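Local atomic coordinates of CcbJ (Streptomyces caelestis, PDB entry 4HGZ), a protein that probably transfers a methyl group from S-adenosyl-L-methionine to a nitrogen atom of its substrate. Residues C[148-153]-C[237-242]; C[182-187]-C[196-201]; C[210-215]-C[222-227]; C[245-250]-C[268-273]. One frame throughout, in Å; residues are numbered along the deposited sequence.

Interaction 1 (C[148-153]-C[237-242])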
loop_
_atom_site.group_PDB
_atom_site.type_symbol
_atom_site.label_atom_id
_atom_site.label_comp_id
_atom_site.label_asym_id
_atom_site.label_seq_id
_atom_site.Cartn_x
_atom_site.Cartn_y
_atom_site.Cartn_z
ATOM N N GLU C 148 16.512 23.235 20.060
ATOM C CA GLU C 148 17.677 23.700 19.323
ATOM C C GLU C 148 17.230 24.490 18.102
ATOM O O GLU C 148 17.841 25.503 17.758
ATOM C CB GLU C 148 18.593 22.546 18.905
ATOM C CG GLU C 148 19.320 21.843 20.045
ATOM C CD GLU C 148 18.532 20.645 20.600
ATOM O OE1 GLU C 148 17.315 20.777 20.897
ATOM O OE2 GLU C 148 19.137 19.558 20.740
ATOM N N GLN C 149 16.153 24.037 17.460
ATOM C CA GLN C 149 15.675 24.688 16.238
ATOM C C GLN C 149 15.075 26.055 16.536
ATOM O O GLN C 149 15.383 27.046 15.872
ATOM C CB GLN C 149 14.698 23.787 15.477
ATOM C CG GLN C 149 15.400 22.573 14.871
ATOM C CD GLN C 149 14.451 21.523 14.329
ATOM O OE1 GLN C 149 13.230 21.575 14.537
ATOM N NE2 GLN C 149 15.012 20.553 13.629
ATOM N N ILE C 150 14.230 26.115 17.554
ATOM C CA ILE C 150 13.768 27.401 18.045
ATOM C C ILE C 150 14.950 28.344 18.343
ATOM O O ILE C 150 15.002 29.460 17.835
ATOM C CB ILE C 150 12.910 27.224 19.291
ATOM C CG1 ILE C 150 11.659 26.420 18.939
ATOM C CG2 ILE C 150 12.562 28.574 19.891
ATOM C CD1 ILE C 150 10.717 26.226 20.104
ATOM N N ASP C 151 15.912 27.887 19.141
ATOM C CA ASP C 151 17.081 28.717 19.449
ATOM C C ASP C 151 17.715 29.231 18.171
ATOM O O ASP C 151 18.048 30.409 18.063
ATOM C CB ASP C 151 18.124 27.941 20.248
ATOM C CG ASP C 151 17.674 27.651 21.664
ATOM O OD1 ASP C 151 16.613 28.170 22.062
ATOM O OD2 ASP C 151 18.384 26.908 22.383
ATOM N N CYS C 152 17.886 28.343 17.198
ATOM C CA CYS C 152 18.509 28.735 15.954
ATOM C C CYS C 152 17.697 29.840 15.274
ATOM O O CYS C 152 18.243 30.877 14.866
ATOM C CB CYS C 152 18.657 27.539 15.031
ATOM S SG CYS C 152 19.355 27.962 13.429
ATOM N N MET C 153 16.391 29.631 15.165
ATOM C CA MET C 153 15.538 30.642 14.546
ATOM C C MET C 153 15.728 31.970 15.256
ATOM O O MET C 153 15.786 33.028 14.619
ATOM C CB MET C 153 14.063 30.212 14.570
ATOM C CG MET C 153 13.820 28.830 13.945
ATOM S SD MET C 153 12.092 28.320 13.924
ATOM C CE MET C 153 11.599 29.064 12.382
ATOM N N ASP C 237 5.743 26.958 12.269
ATOM C CA ASP C 237 5.243 28.328 12.389
ATOM C C ASP C 237 5.107 28.760 13.852
ATOM O O ASP C 237 5.304 29.934 14.190
ATOM C CB ASP C 237 3.895 28.474 11.673
ATOM C CG ASP C 237 4.018 28.363 10.155
ATOM O OD1 ASP C 237 5.158 28.382 9.616
ATOM O OD2 ASP C 237 2.961 28.257 9.498
ATOM N N LEU C 238 4.766 27.815 14.722
ATOM C CA LEU C 238 4.614 28.143 16.130
ATOM C C LEU C 238 6.003 28.336 16.751
ATOM O O LEU C 238 6.221 29.239 17.563
ATOM C CB LEU C 238 3.814 27.059 16.854
ATOM C CG LEU C 238 3.554 27.327 18.331
ATOM C CD1 LEU C 238 2.931 28.703 18.486
ATOM C CD2 LEU C 238 2.681 26.248 18.943
ATOM N N MET C 239 6.945 27.497 16.340
ATOM C CA MET C 239 8.325 27.653 16.749
ATOM C C MET C 239 8.811 29.046 16.368
ATOM O O MET C 239 9.380 29.766 17.194
ATOM C CB MET C 239 9.190 26.589 16.091
ATOM C CG MET C 239 8.875 25.204 16.571
ATOM S SD MET C 239 9.425 23.912 15.445
ATOM C CE MET C 239 11.190 24.229 15.373
ATOM N N ALA C 240 8.567 29.431 15.118
ATOM C CA ALA C 240 8.936 30.759 14.656
ATOM C C ALA C 240 8.341 31.843 15.561
ATOM O O ALA C 240 9.034 32.785 15.947
ATOM C CB ALA C 240 8.498 30.960 13.221
ATOM N N ASN C 241 7.059 31.724 15.898
ATOM C CA ASN C 241 6.463 32.712 16.793
ATOM C C ASN C 241 7.243 32.774 18.100
ATOM O O ASN C 241 7.673 33.842 18.524
ATOM C CB ASN C 241 4.977 32.438 17.059
ATOM C CG ASN C 241 4.141 32.458 15.789
ATOM O OD1 ASN C 241 4.618 32.870 14.728
ATOM N ND2 ASN C 241 2.881 32.006 15.889
ATOM N N VAL C 242 7.434 31.625 18.736
ATOM C CA VAL C 242 8.192 31.592 19.970
ATOM C C VAL C 242 9.543 32.297 19.791
ATOM O O VAL C 242 9.951 33.075 20.639
ATOM C CB VAL C 242 8.380 30.147 20.482
ATOM C CG1 VAL C 242 9.362 30.109 21.640
ATOM C CG2 VAL C 242 7.051 29.586 20.919
#
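Helices 148-153 and 237-242 pack with their axes 8.8 Å apart at closest approach and crossing at -55°, and Ile-150 and Met-239 bring their CA atoms to 5.6 Å. Met-239 meets Gln-149, Ile-150 and Met-153. With CG anti to its carbonyl carbon (chi1 -67°) it leaves the helix toward Ile-150, whose CG1 lies 3.8 Å from Met-239 CB; a bend at chi3 (59°) then turns the methyl group onto Gln-149, and Met-239 CE comes to rest 3.5 Å from Gln-149 CB and equally near its OE1. From the other helix, the side chain of Met-153 crosses that of Met-239 at about a right angle, SD standing 4.0 Å from Met-239 CB, and its own bend at chi3 sets CE 3.7 Å from Ala-240 CB. The other branch of Ile-150, CG2, meets Val-242 CG1 at 4.0 Å. Gln-149 NE2 is hydrogen-bonded to Arg-229 O. The pair belongs to the layer packed against the end of the Rossmann-like sheet formed by strand 245-251, where Leu-245 touches both Met-153 and Ala-240. A second subunit adds its Leu-238 to Ile-150 and Met-239, and Val-242 of that subunit meets Val-242 of this chain, which extends the apolar patch across the subunit boundary. No hydrogen bond links the two helices, so dispersion packing of the two thioethers, Ile-150, Ala-240 and Val-242 holds the contact, largely buried from solvent, with the amide of Gln-149 at its margin.

Interaction 2 (C[182-187]-C[196-201])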
loop_
_atom_site.group_PDB
_atom_site.type_symbol
_atom_site.label_atom_id
_atom_site.label_comp_id
_atom_site.label_asym_id
_atom_site.label_seq_id
_atom_site.Cartn_x
_atom_site.Cartn_y
_atom_site.Cartn_z
ATOM N N ASN C 182 11.669 1.297 9.308
ATOM C CA ASN C 182 12.793 1.163 8.402
ATOM C C ASN C 182 12.382 1.107 6.930
ATOM O O ASN C 182 11.400 0.471 6.589
ATOM C CB ASN C 182 13.594 -0.088 8.777
ATOM C CG ASN C 182 14.106 -0.045 10.213
ATOM O OD1 ASN C 182 13.973 0.965 10.900
ATOM N ND2 ASN C 182 14.700 -1.141 10.666
ATOM N N THR C 183 13.131 1.781 6.059
ATOM C CA THR C 183 12.934 1.619 4.621
ATOM C C THR C 183 14.275 1.429 3.908
ATOM O O THR C 183 15.339 1.744 4.452
ATOM C CB THR C 183 12.223 2.832 3.996
ATOM O OG1 THR C 183 13.056 3.987 4.131
ATOM C CG2 THR C 183 10.893 3.101 4.689
ATOM N N PHE C 184 14.215 0.897 2.692
ATOM C CA PHE C 184 15.385 0.829 1.823
ATOM C C PHE C 184 14.955 1.127 0.394
ATOM O O PHE C 184 13.966 0.579 -0.092
ATOM C CB PHE C 184 16.058 -0.537 1.884
ATOM C CG PHE C 184 17.409 -0.577 1.186
ATOM C CD1 PHE C 184 18.577 -0.282 1.879
ATOM C CD2 PHE C 184 17.504 -0.904 -0.161
ATOM C CE1 PHE C 184 19.806 -0.323 1.251
ATOM C CE2 PHE C 184 18.739 -0.951 -0.799
ATOM C CZ PHE C 184 19.888 -0.651 -0.095
ATOM N N GLY C 185 15.681 2.005 -0.278
ATOM C CA GLY C 185 15.242 2.451 -1.593
ATOM C C GLY C 185 16.380 2.767 -2.529
ATOM O O GLY C 185 17.524 2.915 -2.108
ATOM N N THR C 186 16.060 2.849 -3.812
ATOM C CA THR C 186 17.022 3.233 -4.828
ATOM C C THR C 186 16.983 4.748 -4.991
ATOM O O THR C 186 15.920 5.324 -5.228
ATOM C CB THR C 186 16.685 2.568 -6.180
ATOM O OG1 THR C 186 16.985 1.163 -6.112
ATOM C CG2 THR C 186 17.484 3.221 -7.322
ATOM N N VAL C 187 18.136 5.395 -4.868
ATOM C CA VAL C 187 18.223 6.839 -5.078
ATOM C C VAL C 187 18.587 7.196 -6.522
ATOM O O VAL C 187 17.880 7.964 -7.161
ATOM C CB VAL C 187 19.229 7.494 -4.122
ATOM C CG1 VAL C 187 19.351 9.001 -4.408
ATOM C CG2 VAL C 187 18.825 7.225 -2.676
ATOM N N LEU C 196 21.963 4.144 -3.183
ATOM C CA LEU C 196 20.798 3.654 -2.452
ATOM C C LEU C 196 20.687 4.371 -1.112
ATOM O O LEU C 196 21.601 5.086 -0.705
ATOM C CB LEU C 196 20.940 2.149 -2.221
ATOM C CG LEU C 196 21.452 1.438 -3.472
ATOM C CD1 LEU C 196 22.046 0.071 -3.163
ATOM C CD2 LEU C 196 20.318 1.317 -4.464
ATOM N N GLU C 197 19.574 4.162 -0.417
ATOM C CA GLU C 197 19.373 4.771 0.893
ATOM C C GLU C 197 18.733 3.791 1.844
ATOM O O GLU C 197 17.731 3.163 1.509
ATOM C CB GLU C 197 18.495 6.014 0.792
ATOM C CG GLU C 197 18.299 6.704 2.118
ATOM C CD GLU C 197 17.880 8.156 1.963
ATOM O OE1 GLU C 197 16.674 8.407 1.751
ATOM O OE2 GLU C 197 18.759 9.044 2.062
ATOM N N ALA C 198 19.342 3.641 3.017
ATOM C CA ALA C 198 18.745 2.877 4.104
ATOM C C ALA C 198 18.361 3.882 5.171
ATOM O O ALA C 198 19.141 4.789 5.496
ATOM C CB ALA C 198 19.717 1.852 4.652
ATOM N N SER C 199 17.158 3.734 5.707
ATOM C CA SER C 199 16.584 4.789 6.526
ATOM C C SER C 199 15.783 4.265 7.724
ATOM O O SER C 199 15.195 3.177 7.675
ATOM C CB SER C 199 15.728 5.694 5.637
ATOM O OG SER C 199 15.061 6.682 6.388
ATOM N N LYS C 200 15.789 5.034 8.810
ATOM C CA LYS C 200 14.964 4.721 9.985
ATOM C C LYS C 200 14.143 5.944 10.335
ATOM O O LYS C 200 14.684 7.027 10.519
ATOM C CB LYS C 200 15.816 4.316 11.181
ATOM C CG LYS C 200 16.482 2.967 11.036
ATOM C CD LYS C 200 17.511 2.740 12.133
ATOM C CE LYS C 200 16.873 2.680 13.500
ATOM N NZ LYS C 200 17.875 2.337 14.538
ATOM N N HIS C 201 12.831 5.778 10.390
ATOM C CA HIS C 201 11.951 6.900 10.639
ATOM C C HIS C 201 11.169 6.648 11.900
ATOM O O HIS C 201 10.578 5.588 12.065
ATOM C CB HIS C 201 11.003 7.109 9.459
ATOM C CG HIS C 201 9.978 8.179 9.679
ATOM N ND1 HIS C 201 8.645 8.008 9.373
ATOM C CD2 HIS C 201 10.088 9.435 10.178
ATOM C CE1 HIS C 201 7.980 9.110 9.669
ATOM N NE2 HIS C 201 8.830 9.990 10.166
HETATM O O HOH W 1 14.976 5.105 2.218
#
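The first hairpin of the four-stranded antiparallel sheet, made by strands 181-189 and 193-202, brings Phe-184 over the backbone of Glu-197 and beside Ala-198. Two hydrogen-bonded pairs fix the register: Thr-183 with Ser-199, and Gly-185 with Glu-197, each joined by two N-H...O bonds, of which Glu-197 N to Gly-185 O measures 2.9 Å. Between them Phe-184 faces Ala-198 as a non-hydrogen-bonded pair. Its CG is anti to the backbone N (chi1 -170°), which swings the ring across the neighbouring strand. Glu-197 O then lies over one ring face, 3.6 Å from Phe-184 CD1, and Ala-198 CB is at the ring edge, 3.7 Å from the same carbon. Leu-196 CB approaches Phe-184 CZ at 3.7 Å. Strand 181-189 is the outermost of this sheet within the chain, and its residues meet two other subunits: Phe-184 meets Phe-184 of both the third and the fourth subunit edge-to-face. Asn-182 ND2 is hydrogen-bonded to Thr-186 O of the third subunit, while Asn-182 OD1 lies 3.2 Å from Lys-200 CG, the two side chains running alongside each other. Lys-200 carries its amine on to a salt bridge with Glu-188 of that third subunit. On the face bearing Thr-183 and Ser-199, a water sits 2.9 Å from Thr-183 OG1 and donates a weak hydrogen bond to Glu-197 O.

Interaction 3 (C[210-215]-C[222-227])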
loop_
_atom_site.group_PDB
_atom_site.type_symbol
_atom_site.label_atom_id
_atom_site.label_comp_id
_atom_site.label_asym_id
_atom_site.label_seq_id
_atom_site.Cartn_x
_atom_site.Cartn_y
_atom_site.Cartn_z
ATOM N N ALA C 210 19.578 8.034 8.466
ATOM C CA ALA C 210 19.780 7.338 7.211
ATOM C C ALA C 210 21.250 7.229 6.829
ATOM O O ALA C 210 22.090 7.984 7.307
ATOM C CB ALA C 210 19.013 8.041 6.113
ATOM N N HIS C 211 21.540 6.259 5.976
ATOM C CA HIS C 211 22.799 6.194 5.260
ATOM C C HIS C 211 22.528 6.358 3.779
ATOM O O HIS C 211 21.662 5.681 3.213
ATOM C CB HIS C 211 23.454 4.835 5.449
ATOM C CG HIS C 211 24.153 4.681 6.757
ATOM N ND1 HIS C 211 25.511 4.472 6.849
ATOM C CD2 HIS C 211 23.686 4.704 8.023
ATOM C CE1 HIS C 211 25.850 4.369 8.119
ATOM N NE2 HIS C 211 24.762 4.505 8.853
ATOM N N HIS C 212 23.264 7.256 3.143
ATOM C CA HIS C 212 23.334 7.234 1.701
ATOM C C HIS C 212 24.411 6.209 1.372
ATOM O O HIS C 212 25.529 6.309 1.863
ATOM C CB HIS C 212 23.686 8.616 1.148
ATOM C CG HIS C 212 23.756 8.665 -0.349
ATOM N ND1 HIS C 212 22.692 9.055 -1.134
ATOM C CD2 HIS C 212 24.763 8.360 -1.206
ATOM C CE1 HIS C 212 23.039 8.988 -2.408
ATOM N NE2 HIS C 212 24.292 8.571 -2.479
ATOM N N ILE C 213 24.060 5.211 0.567
ATOM C CA ILE C 213 24.972 4.121 0.205
ATOM C C ILE C 213 25.385 4.172 -1.266
ATOM O O ILE C 213 24.545 4.354 -2.146
ATOM C CB ILE C 213 24.299 2.763 0.437
ATOM C CG1 ILE C 213 23.730 2.702 1.852
ATOM C CG2 ILE C 213 25.273 1.632 0.181
ATOM C CD1 ILE C 213 22.842 1.501 2.085
ATOM N N VAL C 214 26.671 3.998 -1.528
ATOM C CA VAL C 214 27.178 3.900 -2.899
ATOM C C VAL C 214 27.880 2.552 -3.075
ATOM O O VAL C 214 28.845 2.255 -2.365
ATOM C CB VAL C 214 28.185 5.038 -3.218
ATOM C CG1 VAL C 214 28.525 5.058 -4.685
ATOM C CG2 VAL C 214 27.627 6.386 -2.815
ATOM N N LEU C 215 27.377 1.725 -3.989
ATOM C CA LEU C 215 28.016 0.449 -4.311
ATOM C C LEU C 215 28.621 0.569 -5.694
ATOM O O LEU C 215 27.964 1.059 -6.617
ATOM C CB LEU C 215 26.997 -0.681 -4.318
ATOM C CG LEU C 215 26.029 -0.774 -3.145
ATOM C CD1 LEU C 215 25.067 -1.942 -3.354
ATOM C CD2 LEU C 215 26.797 -0.936 -1.856
ATOM N N ARG C 222 30.535 2.861 -0.043
ATOM C CA ARG C 222 30.653 4.101 0.710
ATOM C C ARG C 222 29.351 4.416 1.420
ATOM O O ARG C 222 28.286 4.448 0.807
ATOM C CB ARG C 222 31.045 5.248 -0.208
ATOM C CG ARG C 222 32.306 4.962 -1.024
ATOM C CD ARG C 222 33.572 5.182 -0.217
ATOM N NE ARG C 222 33.956 6.589 -0.209
ATOM C CZ ARG C 222 33.859 7.396 0.844
ATOM N NH1 ARG C 222 33.399 6.938 2.002
ATOM N NH2 ARG C 222 34.234 8.663 0.738
ATOM N N LEU C 223 29.440 4.636 2.724
ATOM C CA LEU C 223 28.275 4.982 3.525
ATOM C C LEU C 223 28.349 6.446 3.956
ATOM O O LEU C 223 29.378 6.911 4.429
ATOM C CB LEU C 223 28.206 4.079 4.751
ATOM C CG LEU C 223 28.283 2.576 4.495
ATOM C CD1 LEU C 223 28.315 1.829 5.824
ATOM C CD2 LEU C 223 27.106 2.125 3.643
ATOM N N PHE C 224 27.259 7.175 3.778
ATOM C CA PHE C 224 27.210 8.575 4.192
ATOM C C PHE C 224 26.021 8.797 5.119
ATOM O O PHE C 224 24.903 8.992 4.664
ATOM C CB PHE C 224 27.140 9.494 2.967
ATOM C CG PHE C 224 28.328 9.364 2.046
ATOM C CD1 PHE C 224 29.460 10.147 2.232
ATOM C CD2 PHE C 224 28.321 8.443 1.005
ATOM C CE1 PHE C 224 30.569 10.024 1.386
ATOM C CE2 PHE C 224 29.426 8.316 0.159
ATOM C CZ PHE C 224 30.550 9.111 0.351
ATOM N N PRO C 225 26.263 8.731 6.432
ATOM C CA PRO C 225 25.223 8.830 7.447
ATOM C C PRO C 225 24.681 10.240 7.587
ATOM O O PRO C 225 25.412 11.217 7.409
ATOM C CB PRO C 225 25.957 8.462 8.741
ATOM C CG PRO C 225 27.231 7.814 8.311
ATOM C CD PRO C 225 27.583 8.462 7.019
ATOM N N TYR C 226 23.401 10.341 7.917
ATOM C CA TYR C 226 22.837 11.623 8.285
ATOM C C TYR C 226 21.609 11.477 9.207
ATOM O O TYR C 226 21.075 10.387 9.382
ATOM C CB TYR C 226 22.577 12.492 7.036
ATOM C CG TYR C 226 21.414 12.058 6.175
ATOM C CD1 TYR C 226 20.141 12.551 6.406
ATOM C CD2 TYR C 226 21.588 11.159 5.127
ATOM C CE1 TYR C 226 19.076 12.164 5.630
ATOM C CE2 TYR C 226 20.520 10.766 4.339
ATOM C CZ TYR C 226 19.268 11.271 4.597
ATOM O OH TYR C 226 18.187 10.893 3.831
ATOM N N ARG C 227 21.192 12.576 9.819
ATOM C CA ARG C 227 20.090 12.557 10.761
ATOM C C ARG C 227 19.352 13.869 10.652
ATOM O O ARG C 227 19.974 14.913 10.589
ATOM C CB ARG C 227 20.596 12.414 12.200
ATOM C CG ARG C 227 21.307 11.110 12.514
ATOM C CD ARG C 227 21.668 11.016 13.995
ATOM N NE ARG C 227 22.235 9.710 14.332
ATOM C CZ ARG C 227 21.558 8.716 14.908
ATOM N NH1 ARG C 227 20.279 8.871 15.232
ATOM N NH2 ARG C 227 22.163 7.563 15.167
#
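Tyr-226 turns a ring face to the methyl group of Ala-210 in the second hairpin of the antiparallel sheet, where strands 207-216 and 221-229 run against each other. The ring gets there because CG stands between the backbone N and the carbonyl carbon (chi1 73°); Ala-210 CB is then 3.9 Å from the ring centroid, a CH-pi contact over the face. Beyond it, Tyr-226 OH is hydrogen-bonded to Glu-197. Farther along this face the ring of Phe-224 turns its edge to Val-214, with CE2 4.0 Å from Val-214 CG2, and the edge of His-212 is directed at Phe-224 CD2. His-212 NE2 is satisfied by His-195 of the adjoining strand. Six backbone hydrogen bonds hold the strands. On the opposite face of the sheet, the one bearing His-211, Ile-213 and Leu-223, Pro-225 CG sits over one face of the His-211 imidazole, 4.1 Å from its centroid, while Leu-223 CB lies in the ring plane at 3.4 Å from His-211 ND1. This face packs on the third subunit, whose Asp-191 touches Pro-225 and whose Val-194 touches Ile-213. Leu-223 and Ile-213 run alongside each other, pointing the same way, with Leu-223 CD2 3.9 Å from Ile-213 CG1.

Interaction 4 (C[245-250]-C[268-273]); sequences LELVER and SVYRAA
Leu-247 sends CG trans to its backbone N (chi1 -176°) and Tyr-270 holds CG opposite its carbonyl carbon (chi1 -62°), which brings a methyl group and a phenol ring together: Leu-247 CD1 lies over the ring face, 4.1 Å from its centroid, in a CH-pi contact. They form a non-hydrogen-bonded pair of the antiparallel strands 245-251 and 265-272, which close one end of the seven-stranded sheet of the Rossmann-like methyltransferase fold. A classic beta bulge follows at once. Val-248 and Glu-249 both face Val-269, and Val-269 O accepts a bond of 2.8 Å from Val-248 N and a weak one from Glu-249 N. Glu-249 CG runs alongside Val-269 and touches its CG2. On the same face Glu-246 OE2 and Arg-271 NH2 form a salt bridge of 3.1 Å, the carboxylate and guanidinium planes being 30° apart. Leu-245 crosses the side chain of Tyr-270 at about a right angle, CB to CB 4.0 Å, and leans on Phe-166 of the neighbouring strand. Asp-237 of helix 233-242 takes the phenol through a hydrogen bond, and Arg-250 NH2 lies beside the same carboxylate, modelled too close for the distance to be taken literally. At the edge of the Arg-250 guanidinium, NH1 gives Ser-268 OG a weak hydrogen bond of 2.8 Å.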
loop_
_atom_site.group_PDB
_atom_site.type_symbol
_atom_site.label_atom_id
_atom_site.label_comp_id
_atom_site.label_asym_id
_atom_site.label_seq_id
_atom_site.Cartn_x
_atom_site.Cartn_y
_atom_site.Cartn_z
ATOM N N LEU C 245 9.430 35.369 15.421
ATOM C CA LEU C 245 9.293 35.501 13.972
ATOM C C LEU C 245 7.850 35.261 13.552
ATOM O O LEU C 245 7.122 34.552 14.240
ATOM C CB LEU C 245 10.185 34.484 13.257
ATOM C CG LEU C 245 11.694 34.679 13.280
ATOM C CD1 LEU C 245 12.392 33.418 12.762
ATOM C CD2 LEU C 245 12.074 35.901 12.465
ATOM N N GLU C 246 7.445 35.837 12.421
ATOM C CA GLU C 246 6.110 35.582 11.854
ATOM C C GLU C 246 6.182 35.264 10.358
ATOM O O GLU C 246 6.928 35.899 9.612
ATOM C CB GLU C 246 5.141 36.746 12.121
ATOM C CG GLU C 246 5.353 37.967 11.222
ATOM C CD GLU C 246 4.577 39.200 11.683
ATOM O OE1 GLU C 246 3.730 39.073 12.596
ATOM O OE2 GLU C 246 4.820 40.298 11.131
ATOM N N LEU C 247 5.405 34.272 9.931
ATOM C CA LEU C 247 5.408 33.813 8.546
ATOM C C LEU C 247 4.860 34.877 7.612
ATOM O O LEU C 247 3.793 35.440 7.869
ATOM C CB LEU C 247 4.553 32.559 8.423
ATOM C CG LEU C 247 4.489 31.861 7.070
ATOM C CD1 LEU C 247 5.836 31.246 6.728
ATOM C CD2 LEU C 247 3.394 30.802 7.101
ATOM N N VAL C 248 5.579 35.154 6.526
ATOM C CA VAL C 248 5.063 36.084 5.525
ATOM C C VAL C 248 4.720 35.400 4.208
ATOM O O VAL C 248 3.873 35.887 3.468
ATOM C CB VAL C 248 6.001 37.277 5.271
ATOM C CG1 VAL C 248 6.019 38.177 6.480
ATOM C CG2 VAL C 248 7.407 36.801 4.945
ATOM N N GLU C 249 5.361 34.276 3.910
ATOM C CA GLU C 249 4.986 33.530 2.715
ATOM C C GLU C 249 5.555 32.122 2.694
ATOM O O GLU C 249 6.608 31.854 3.274
ATOM C CB GLU C 249 5.388 34.288 1.451
ATOM C CG GLU C 249 6.860 34.633 1.364
ATOM C CD GLU C 249 7.173 35.618 0.244
ATOM O OE1 GLU C 249 7.921 35.252 -0.688
ATOM O OE2 GLU C 249 6.674 36.759 0.299
ATOM N N ARG C 250 4.837 31.223 2.028
ATOM C CA ARG C 250 5.285 29.853 1.874
ATOM C C ARG C 250 5.060 29.381 0.449
ATOM O O ARG C 250 3.969 29.539 -0.097
ATOM C CB ARG C 250 4.551 28.920 2.831
ATOM C CG ARG C 250 5.442 27.799 3.303
ATOM C CD ARG C 250 4.691 26.661 3.929
ATOM N NE ARG C 250 3.947 27.067 5.110
ATOM C CZ ARG C 250 4.494 27.300 6.294
ATOM N NH1 ARG C 250 5.799 27.189 6.460
ATOM N NH2 ARG C 250 3.729 27.661 7.312
ATOM N N SER C 268 9.941 28.754 3.222
ATOM C CA SER C 268 9.195 29.640 4.090
ATOM C C SER C 268 9.998 30.898 4.355
ATOM O O SER C 268 11.220 30.847 4.526
ATOM C CB SER C 268 8.863 28.936 5.409
ATOM O OG SER C 268 8.199 27.707 5.170
ATOM N N VAL C 269 9.299 32.025 4.383
ATOM C CA VAL C 269 9.919 33.311 4.615
ATOM C C VAL C 269 9.296 33.959 5.847
ATOM O O VAL C 269 8.069 34.146 5.911
ATOM C CB VAL C 269 9.699 34.245 3.421
ATOM C CG1 VAL C 269 10.479 35.536 3.609
ATOM C CG2 VAL C 269 10.089 33.560 2.147
ATOM N N TYR C 270 10.148 34.313 6.810
ATOM C CA TYR C 270 9.711 34.885 8.084
ATOM C C TYR C 270 10.278 36.288 8.291
ATOM O O TYR C 270 11.372 36.609 7.801
ATOM C CB TYR C 270 10.180 34.000 9.240
ATOM C CG TYR C 270 9.630 32.596 9.224
ATOM C CD1 TYR C 270 8.414 32.298 9.824
ATOM C CD2 TYR C 270 10.326 31.567 8.612
ATOM C CE1 TYR C 270 7.915 31.013 9.821
ATOM C CE2 TYR C 270 9.832 30.285 8.601
ATOM C CZ TYR C 270 8.625 30.011 9.203
ATOM O OH TYR C 270 8.123 28.726 9.190
ATOM N N ARG C 271 9.527 37.108 9.028
ATOM C CA ARG C 271 9.962 38.439 9.433
ATOM C C ARG C 271 10.019 38.493 10.945
ATOM O O ARG C 271 9.467 37.635 11.625
ATOM C CB ARG C 271 8.964 39.506 8.987
ATOM C CG ARG C 271 9.077 39.955 7.557
ATOM C CD ARG C 271 8.123 41.122 7.306
ATOM N NE ARG C 271 6.768 40.815 7.766
ATOM C CZ ARG C 271 5.772 41.694 7.817
ATOM N NH1 ARG C 271 5.971 42.953 7.450
ATOM N NH2 ARG C 271 4.576 41.314 8.245
ATOM N N ALA C 272 10.670 39.525 11.467
ATOM C CA ALA C 272 10.640 39.807 12.887
ATOM C C ALA C 272 9.228 40.249 13.223
ATOM O O ALA C 272 8.594 40.924 12.425
ATOM C CB ALA C 272 11.621 40.907 13.210
ATOM N N ALA C 273 8.733 39.877 14.398
ATOM C CA ALA C 273 7.356 40.198 14.763
ATOM C C ALA C 273 7.208 41.630 15.267
ATOM O O ALA C 273 7.904 42.051 16.190
ATOM C CB ALA C 273 6.832 39.216 15.790
#

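How the interactions relate
The four contacts fall into two groups. Interactions 1 and 4 have centres 11 Å apart and touch directly, Ala-240 CB meeting Tyr-270 CE1, so the helix pair and the end of the seven-stranded sheet form one packed unit. Interactions 2 and 3 are successive hairpins of the antiparallel sheet, centres 9 Å apart; both touch the third subunit. The centres of interactions 3 and 4 are 34 Å apart, although interactions 1 and 3 come within about 8 Å at their nearest atoms. S-adenosyl-L-homocysteine is not bound to this chain; of the residues known to bind it, Phe-120 is about 8 Å from Met-153 and about 10 Å from Leu-245, and Glu-91 about 12 Å from Tyr-226, side chain to side chain.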